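Local structure of flagellar protein FliL (Vibrio alginolyticus, 6AHP) at residues A8-P13 and A33-R38; V29-Q34 and T105-Q110. The protein assists the function of the bacterial flagellar motor, probably through its periplasmic core, which resembles stomatin-like proteins of the SPFH clan. All coordinates share one frame; numbering follows the deposited sequence.

Interaction 1 (A8-P13 and A33-R38); sequences AYVNLP and AQLMVR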
ATOM      1  N   ALA A   8      23.086   0.797   3.543  1.00 28.48           N
ATOM      2  CA  ALA A   8      22.606  -0.572   3.640  1.00 25.03           C
ATOM      3  C   ALA A   8      21.383  -0.710   2.749  1.00 23.68           C
ATOM      4  O   ALA A   8      20.770   0.283   2.348  1.00 27.88           O
ATOM      5  CB  ALA A   8      22.286  -0.967   5.094  1.00 29.09           C
ATOM      6  N   TYR A   9      21.028  -1.950   2.436  1.00 26.02           N
ATOM      7  CA  TYR A   9      19.928  -2.254   1.529  1.00 21.86           C
ATOM      8  C   TYR A   9      18.929  -3.134   2.258  1.00 24.80           C
ATOM      9  O   TYR A   9      19.302  -4.133   2.882  1.00 27.50           O
ATOM     10  CB  TYR A   9      20.428  -2.957   0.233  1.00 25.61           C
ATOM     11  CG  TYR A   9      21.425  -2.090  -0.481  1.00 24.48           C
ATOM     12  CD1 TYR A   9      21.008  -1.035  -1.268  1.00 20.52           C
ATOM     13  CD2 TYR A   9      22.777  -2.278  -0.301  1.00 22.45           C
ATOM     14  CE1 TYR A   9      21.926  -0.196  -1.870  1.00 24.20           C
ATOM     15  CE2 TYR A   9      23.700  -1.458  -0.910  1.00 22.49           C
ATOM     16  CZ  TYR A   9      23.278  -0.416  -1.670  1.00 24.14           C
ATOM     17  OH  TYR A   9      24.208   0.401  -2.259  1.00 24.93           O
ATOM     18  N   VAL A  10      17.669  -2.746   2.191  1.00 23.65           N
ATOM     19  CA  VAL A  10      16.575  -3.470   2.803  1.00 21.56           C
ATOM     20  C   VAL A  10      15.814  -4.107   1.662  1.00 24.26           C
ATOM     21  O   VAL A  10      15.202  -3.406   0.842  1.00 23.97           O
ATOM     22  CB  VAL A  10      15.665  -2.542   3.627  1.00 26.68           C
ATOM     23  CG1 VAL A  10      14.360  -3.263   3.987  1.00 31.91           C
ATOM     24  CG2 VAL A  10      16.383  -2.035   4.873  1.00 24.38           C
ATOM     25  N   ASN A  11      15.862  -5.428   1.602  1.00 30.99           N
ATOM     26  CA  ASN A  11      15.214  -6.157   0.526  1.00 32.87           C
ATOM     27  C   ASN A  11      13.714  -6.201   0.745  1.00 35.68           C
ATOM     28  O   ASN A  11      13.250  -6.518   1.839  1.00 34.01           O
ATOM     29  CB  ASN A  11      15.746  -7.582   0.437  1.00 32.60           C
ATOM     30  CG  ASN A  11      15.143  -8.331  -0.725  1.00 41.37           C
ATOM     31  OD1 ASN A  11      15.119  -7.831  -1.852  1.00 40.80           O
ATOM     32  ND2 ASN A  11      14.614  -9.520  -0.453  1.00 46.09           N
ATOM     33  N   LEU A  12      12.963  -5.897  -0.302  1.00 38.93           N
ATOM     34  CA  LEU A  12      11.520  -6.070  -0.296  1.00 36.51           C
ATOM     35  C   LEU A  12      11.238  -7.358  -1.055  1.00 39.57           C
ATOM     36  O   LEU A  12      11.181  -7.342  -2.297  1.00 39.87           O
ATOM     37  CB  LEU A  12      10.823  -4.881  -0.958  1.00 35.36           C
ATOM     38  CG  LEU A  12      10.835  -3.580  -0.162  1.00 37.34           C
ATOM     39  CD1 LEU A  12       9.927  -2.610  -0.826  1.00 32.01           C
ATOM     40  CD2 LEU A  12      10.368  -3.806   1.281  1.00 36.82           C
ATOM     41  N   PRO A  13      11.072  -8.490  -0.371  1.00 40.73           N
ATOM     42  CA  PRO A  13      11.168  -9.789  -1.069  1.00 45.07           C
ATOM     43  C   PRO A  13      10.090 -10.029  -2.116  1.00 44.68           C
ATOM     44  O   PRO A  13      10.380 -10.642  -3.150  1.00 46.59           O
ATOM     45  CB  PRO A  13      11.076 -10.807   0.080  1.00 44.80           C
ATOM     46  CG  PRO A  13      11.382 -10.016   1.343  1.00 46.85           C
ATOM     47  CD  PRO A  13      10.883  -8.639   1.085  1.00 37.76           C
ATOM     48  N   ALA A  33      11.894  -4.670  -6.126  1.00 36.71           N
ATOM     49  CA  ALA A  33      12.405  -3.438  -5.531  1.00 35.53           C
ATOM     50  C   ALA A  33      13.151  -3.709  -4.231  1.00 32.51           C
ATOM     51  O   ALA A  33      12.913  -4.703  -3.539  1.00 29.21           O
ATOM     52  CB  ALA A  33      11.266  -2.441  -5.256  1.00 32.22           C
ATOM     53  N   GLN A  34      14.045  -2.778  -3.894  1.00 28.53           N
ATOM     54  CA  GLN A  34      14.729  -2.755  -2.608  1.00 28.82           C
ATOM     55  C   GLN A  34      14.852  -1.306  -2.164  1.00 24.17           C
ATOM     56  O   GLN A  34      14.704  -0.378  -2.968  1.00 25.56           O
ATOM     57  CB  GLN A  34      16.133  -3.411  -2.670  1.00 29.48           C
ATOM     58  CG  GLN A  34      16.139  -4.906  -3.010  1.00 28.60           C
ATOM     59  CD  GLN A  34      17.473  -5.594  -2.726  1.00 33.68           C
ATOM     60  OE1 GLN A  34      18.134  -5.343  -1.708  1.00 30.18           O
ATOM     61  NE2 GLN A  34      17.872  -6.480  -3.629  1.00 35.14           N
ATOM     62  N   LEU A  35      15.158  -1.111  -0.885  1.00 24.18           N
ATOM     63  CA  LEU A  35      15.326   0.219  -0.319  1.00 25.44           C
ATOM     64  C   LEU A  35      16.797   0.465  -0.002  1.00 24.50           C
ATOM     65  O   LEU A  35      17.447  -0.366   0.641  1.00 24.81           O
ATOM     66  CB  LEU A  35      14.483   0.394   0.956  1.00 22.94           C
ATOM     67  CG  LEU A  35      13.026  -0.070   0.792  1.00 23.72           C
ATOM     68  CD1 LEU A  35      12.371  -0.226   2.148  1.00 21.62           C
ATOM     69  CD2 LEU A  35      12.240   0.912  -0.143  1.00 23.81           C
ATOM     70  N   MET A  36      17.301   1.619  -0.428  1.00 21.36           N
ATOM     71  CA  MET A  36      18.617   2.091  -0.030  1.00 23.87           C
ATOM     72  C   MET A  36      18.462   3.031   1.164  1.00 21.62           C
ATOM     73  O   MET A  36      17.676   3.979   1.111  1.00 23.78           O
ATOM     74  CB  MET A  36      19.295   2.805  -1.193  1.00 21.54           C
ATOM     75  CG  MET A  36      20.732   3.221  -0.947  1.00 25.07           C
ATOM     76  SD  MET A  36      21.348   3.853  -2.539  1.00 35.04           S
ATOM     77  CE  MET A  36      21.751   5.520  -2.051  1.00 36.26           C
ATOM     78  N   VAL A  37      19.171   2.731   2.251  1.00 19.62           N
ATOM     79  CA  VAL A  37      19.088   3.521   3.469  1.00 26.44           C
ATOM     80  C   VAL A  37      20.514   3.812   3.926  1.00 27.30           C
ATOM     81  O   VAL A  37      21.466   3.137   3.525  1.00 27.29           O
ATOM     82  CB  VAL A  37      18.304   2.800   4.603  1.00 21.29           C
ATOM     83  CG1 VAL A  37      16.915   2.246   4.104  1.00 21.97           C
ATOM     84  CG2 VAL A  37      19.145   1.664   5.168  1.00 23.35           C
ATOM     85  N   ARG A  38      20.643   4.803   4.807  1.00 24.54           N
ATOM     86  CA  ARG A  38      21.906   5.108   5.474  1.00 27.37           C
ATOM     87  C   ARG A  38      21.730   5.012   6.982  1.00 27.53           C
ATOM     88  O   ARG A  38      20.931   5.751   7.563  1.00 28.62           O
ATOM     89  CB  ARG A  38      22.416   6.491   5.070  1.00 30.68           C
ATOM     90  CG  ARG A  38      23.068   6.512   3.663  1.00 33.70           C
ATOM     91  CD  ARG A  38      23.588   7.906   3.315  1.00 39.99           C
ATOM     92  NE  ARG A  38      24.063   7.953   1.937  1.00 40.80           N
ATOM     93  CZ  ARG A  38      25.270   7.542   1.564  1.00 45.57           C
ATOM     94  NH1 ARG A  38      26.104   7.052   2.483  1.00 38.40           N
ATOM     95  NH2 ARG A  38      25.640   7.610   0.280  1.00 42.11           N
TER
HETATM   96  O   HOH W   1      10.197  -6.073  -4.483  1.00 40.03           O
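Ala8 and Val37, and likewise Val10 and Leu35, form hydrogen-bonded pairs of an antiparallel beta hairpin, the first two strands of the FliL sheet. Val10 N bonds to Leu35 O (2.8 Å), and Leu35 N returns a bond to Val10 O. Ala8 and Val37 repeat the exchange, whereas the bond from Leu12 N to Ala33 O is weak at 3.5 Å. Toward that end water 1 donates to Leu12 O and accepts from Ala33 N.

On one face Leu35 CD1 touches both Val10 CG1 (4.1 Å) and Leu12 CD2 (4.2 Å). Helix 40-48 packs on Val10 and helix 50-62 on Leu12 and Leu35, which makes this the core side. The other face carries Tyr9, Met36, Asn11 and Gln34. Tyr9 and Met36 run side by side, with Met36 CG 3.7 Å from Tyr9 CE1; the sulfur, SD, lies farther off, 5.4 Å from the ring centroid, in an oblique Met-aromatic contact. The amide planes of Asn11 and Gln34 stand 78° apart; Asn11 OD1 is hydrogen-bonded to Lys32 NZ. With CG of Asn11 anti to the backbone N (chi1 -177°), this same OD1 swings across to Gln34 CG, 3.3 Å away.

Interaction 2 (V29-Q34 and T105-Q110); sequences VQIKAQ and TDFVIQ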
ATOM      1  N   VAL A  29       2.310  -5.622 -15.080  1.00 63.84           N
ATOM      2  CA  VAL A  29       3.659  -5.161 -14.781  1.00 57.40           C
ATOM      3  C   VAL A  29       4.169  -5.934 -13.572  1.00 51.91           C
ATOM      4  O   VAL A  29       3.420  -6.199 -12.622  1.00 49.81           O
ATOM      5  CB  VAL A  29       3.689  -3.640 -14.506  1.00 53.78           C
ATOM      6  CG1 VAL A  29       5.108  -3.104 -14.511  1.00 52.52           C
ATOM      7  CG2 VAL A  29       2.814  -2.898 -15.506  1.00 57.78           C
ATOM      8  N   GLN A  30       5.438  -6.320 -13.627  1.00 53.00           N
ATOM      9  CA  GLN A  30       6.158  -6.811 -12.460  1.00 48.51           C
ATOM     10  C   GLN A  30       7.357  -5.906 -12.197  1.00 50.49           C
ATOM     11  O   GLN A  30       8.130  -5.604 -13.117  1.00 46.16           O
ATOM     12  CB  GLN A  30       6.605  -8.271 -12.634  1.00 49.08           C
ATOM     13  CG  GLN A  30       6.330  -9.113 -11.387  1.00 54.27           C
ATOM     14  CD  GLN A  30       7.041 -10.461 -11.366  1.00 61.22           C
ATOM     15  OE1 GLN A  30       8.222 -10.557 -11.713  1.00 64.54           O
ATOM     16  NE2 GLN A  30       6.334 -11.505 -10.922  1.00 65.53           N
ATOM     17  N   ILE A  31       7.483  -5.446 -10.951  1.00 46.73           N
ATOM     18  CA  ILE A  31       8.591  -4.644 -10.449  1.00 44.21           C
ATOM     19  C   ILE A  31       9.155  -5.341  -9.220  1.00 40.23           C
ATOM     20  O   ILE A  31       8.405  -5.718  -8.315  1.00 41.32           O
ATOM     21  CB  ILE A  31       8.156  -3.205 -10.111  1.00 43.54           C
ATOM     22  CG1 ILE A  31       8.131  -2.355 -11.369  1.00 40.05           C
ATOM     23  CG2 ILE A  31       9.107  -2.576  -9.095  1.00 38.68           C
ATOM     24  CD1 ILE A  31       7.035  -1.344 -11.397  1.00 42.05           C
ATOM     25  N   LYS A  32      10.454  -5.627  -9.190  1.00 43.96           N
ATOM     26  CA  LYS A  32      11.153  -6.060  -7.983  1.00 42.80           C
ATOM     27  C   LYS A  32      11.947  -4.873  -7.443  1.00 35.42           C
ATOM     28  O   LYS A  32      12.583  -4.145  -8.213  1.00 34.05           O
ATOM     29  CB  LYS A  32      12.088  -7.241  -8.283  1.00 40.82           C
ATOM     30  CG  LYS A  32      12.907  -7.734  -7.104  1.00 41.04           C
ATOM     31  CD  LYS A  32      12.069  -8.477  -6.087  1.00 34.56           C
ATOM     32  CE  LYS A  32      12.957  -9.044  -4.996  1.00 42.52           C
ATOM     33  NZ  LYS A  32      13.875  -7.992  -4.421  1.00 40.67           N
ATOM     34  N   ALA A  33      11.894  -4.670  -6.126  1.00 36.71           N
ATOM     35  CA  ALA A  33      12.405  -3.438  -5.531  1.00 35.53           C
ATOM     36  C   ALA A  33      13.151  -3.709  -4.231  1.00 32.51           C
ATOM     37  O   ALA A  33      12.913  -4.703  -3.539  1.00 29.21           O
ATOM     38  CB  ALA A  33      11.266  -2.441  -5.256  1.00 32.22           C
ATOM     39  N   GLN A  34      14.045  -2.778  -3.894  1.00 28.53           N
ATOM     40  CA  GLN A  34      14.729  -2.755  -2.608  1.00 28.82           C
ATOM     41  C   GLN A  34      14.852  -1.306  -2.164  1.00 24.17           C
ATOM     42  O   GLN A  34      14.704  -0.378  -2.968  1.00 25.56           O
ATOM     43  CB  GLN A  34      16.133  -3.411  -2.670  1.00 29.48           C
ATOM     44  CG  GLN A  34      16.139  -4.906  -3.010  1.00 28.60           C
ATOM     45  CD  GLN A  34      17.473  -5.594  -2.726  1.00 33.68           C
ATOM     46  OE1 GLN A  34      18.134  -5.343  -1.708  1.00 30.18           O
ATOM     47  NE2 GLN A  34      17.872  -6.480  -3.629  1.00 35.14           N
ATOM     48  N   THR A 105      15.231  -3.435  -9.301  1.00 29.67           N
ATOM     49  CA  THR A 105      16.135  -4.441  -9.797  1.00 39.71           C
ATOM     50  C   THR A 105      15.567  -5.219 -10.985  1.00 43.19           C
ATOM     51  O   THR A 105      16.316  -5.645 -11.757  1.00 43.03           O
ATOM     52  CB  THR A 105      16.660  -5.410  -8.741  1.00 38.91           C
ATOM     53  OG1 THR A 105      15.599  -6.097  -8.136  1.00 39.59           O
ATOM     54  CG2 THR A 105      17.437  -4.685  -7.703  1.00 34.09           C
ATOM     55  N   ASP A 106      14.220  -5.337 -11.091  1.00 39.19           N
ATOM     56  CA  ASP A 106      13.529  -5.920 -12.230  1.00 40.78           C
ATOM     57  C   ASP A 106      12.359  -5.024 -12.597  1.00 48.98           C
ATOM     58  O   ASP A 106      11.677  -4.543 -11.741  1.00 45.12           O
ATOM     59  CB  ASP A 106      12.995  -7.291 -11.962  1.00 44.34           C
ATOM     60  CG  ASP A 106      14.067  -8.227 -11.374  1.00 54.77           C
ATOM     61  OD1 ASP A 106      15.168  -7.787 -11.042  1.00 52.33           O
ATOM     62  OD2 ASP A 106      13.792  -9.442 -11.213  1.00 57.88           O
ATOM     63  N   PHE A 107      12.184  -4.818 -13.875  1.00 46.78           N
ATOM     64  CA  PHE A 107      11.116  -3.996 -14.377  1.00 50.64           C
ATOM     65  C   PHE A 107      10.656  -4.545 -15.693  1.00 55.54           C
ATOM     66  O   PHE A 107      11.309  -4.373 -16.677  1.00 57.74           O
ATOM     67  CB  PHE A 107      11.663  -2.637 -14.630  1.00 49.10           C
ATOM     68  CG  PHE A 107      10.670  -1.547 -14.509  1.00 54.57           C
ATOM     69  CD1 PHE A 107       9.470  -1.621 -15.138  1.00 53.50           C
ATOM     70  CD2 PHE A 107      10.972  -0.423 -13.806  1.00 52.35           C
ATOM     71  CE1 PHE A 107       8.572  -0.609 -15.037  1.00 49.87           C
ATOM     72  CE2 PHE A 107      10.083   0.584 -13.707  1.00 48.74           C
ATOM     73  CZ  PHE A 107       8.883   0.485 -14.323  1.00 51.98           C
ATOM     74  N   VAL A 108       9.508  -5.173 -15.737  1.00 54.52           N
ATOM     75  CA  VAL A 108       9.054  -5.754 -16.965  1.00 56.02           C
ATOM     76  C   VAL A 108       7.585  -5.588 -17.285  1.00 59.21           C
ATOM     77  O   VAL A 108       6.759  -5.742 -16.448  1.00 58.69           O
ATOM     78  CB  VAL A 108       9.325  -7.241 -16.912  1.00 56.43           C
ATOM     79  CG1 VAL A 108      10.695  -7.468 -16.354  1.00 51.36           C
ATOM     80  CG2 VAL A 108       8.326  -7.915 -16.026  1.00 56.20           C
ATOM     81  N   ILE A 109       7.261  -5.275 -18.509  1.00 59.67           N
ATOM     82  CA  ILE A 109       5.883  -5.128 -18.854  1.00 65.98           C
ATOM     83  C   ILE A 109       5.547  -6.306 -19.687  1.00 67.39           C
ATOM     84  O   ILE A 109       5.963  -6.406 -20.796  1.00 70.97           O
ATOM     85  CB  ILE A 109       5.665  -3.881 -19.667  1.00 66.06           C
ATOM     86  CG1 ILE A 109       6.310  -2.719 -18.990  1.00 59.78           C
ATOM     87  CG2 ILE A 109       4.205  -3.600 -19.847  1.00 62.69           C
ATOM     88  CD1 ILE A 109       6.097  -1.459 -19.747  1.00 60.39           C
ATOM     89  N   GLN A 110       4.731  -7.165 -19.131  1.00 70.26           N
ATOM     90  CA  GLN A 110       4.327  -8.385 -19.762  1.00 74.15           C
ATOM     91  C   GLN A 110       2.870  -8.400 -19.558  1.00 77.53           C
ATOM     92  O   GLN A 110       2.052  -8.344 -20.445  1.00 78.27           O
ATOM     93  CB  GLN A 110       4.932  -9.567 -19.012  1.00 70.80           C
ATOM     94  CG  GLN A 110       4.594 -10.929 -19.574  1.00 72.80           C
ATOM     95  CD  GLN A 110       4.259 -11.962 -18.512  1.00 75.81           C
ATOM     96  OE1 GLN A 110       4.895 -12.053 -17.492  1.00 77.02           O
ATOM     97  NE2 GLN A 110       3.257 -12.750 -18.772  1.00 77.80           N
ATOM     98  OXT GLN A 110       2.515  -8.431 -18.419  1.00 77.57           O
TER
HETATM   99  O   HOH W   2      16.318  -7.346  -5.683  1.00 41.20           O
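This antiparallel strand pairing joins the central strand 26-38 to the C-terminal strand 101-109, and a classic beta bulge interrupts it where Thr105 and Asp106 both face Lys32. Beyond the bulge the pairing is regular: Gln30 N binds Val108 O at 3.2 Å, and Val108 N answers to Gln30 O. At the bulge itself, Lys32 N reaches Asp106 O (3.0 Å) while Thr105 N turns to Lys32 O, a more bent bond with an N-H...O angle of 145°.

On the face that carries Val29, Ile31 and Phe107, the contact centres on the Phe107 ring. Ile31 lies alongside it, pointing the same way, and sets CG1 over the middle of one ring face, 3.9 Å from the centroid, in a CH-pi contact; Ile31 CD1 extends the cover toward Phe107 CZ. Val29 CG1 approaches Phe107 CE1 obliquely at 4.3 Å.

The other face is more polar. Lys32 and Thr105 run side by side, bringing Lys32 CG to 3.3 Å from Thr105 OG1, and bends of the lysine chain at chi2 (72°) and chi4 bring NZ to water 2. This water bridges three polar ends, accepting from Lys32 NZ and Gln34 NE2 and hydrogen-bonding Thr105 OG1. NZ also reaches Asn11 of strand 7-21, on the other side of the central strand. Farther along, Val108 CG2 rests on Gln30 CB.

Strand 7-21 flanks strand 26-38 on its other edge, with Phe18 against Val29 and Ile31, while helix 66-70 meets Phe107 and Ile109 through Leu69.

Overall arrangement
The two interactions lie on one three-stranded antiparallel sheet, their centres 15 Å apart, and share the central strand 26-38. Interaction 1 pairs the later half of that strand with the N-terminal strand 7-21; interaction 2 pairs its preceding part with the C-terminal strand 101-109, and Ala33 and Gln34 belong to both. The hydrogen bond of Lys32 to Asn11 joins them directly. Along the chain 8-13 comes first, then 29-34 running into 33-38, then 105-110; 19 residues separate the hairpin segments, whereas 70 mostly helical residues separate 29-34 from 105-110. The central strand thus brings the N-terminal and C-terminal strands of the periplasmic core fragment into a single sheet.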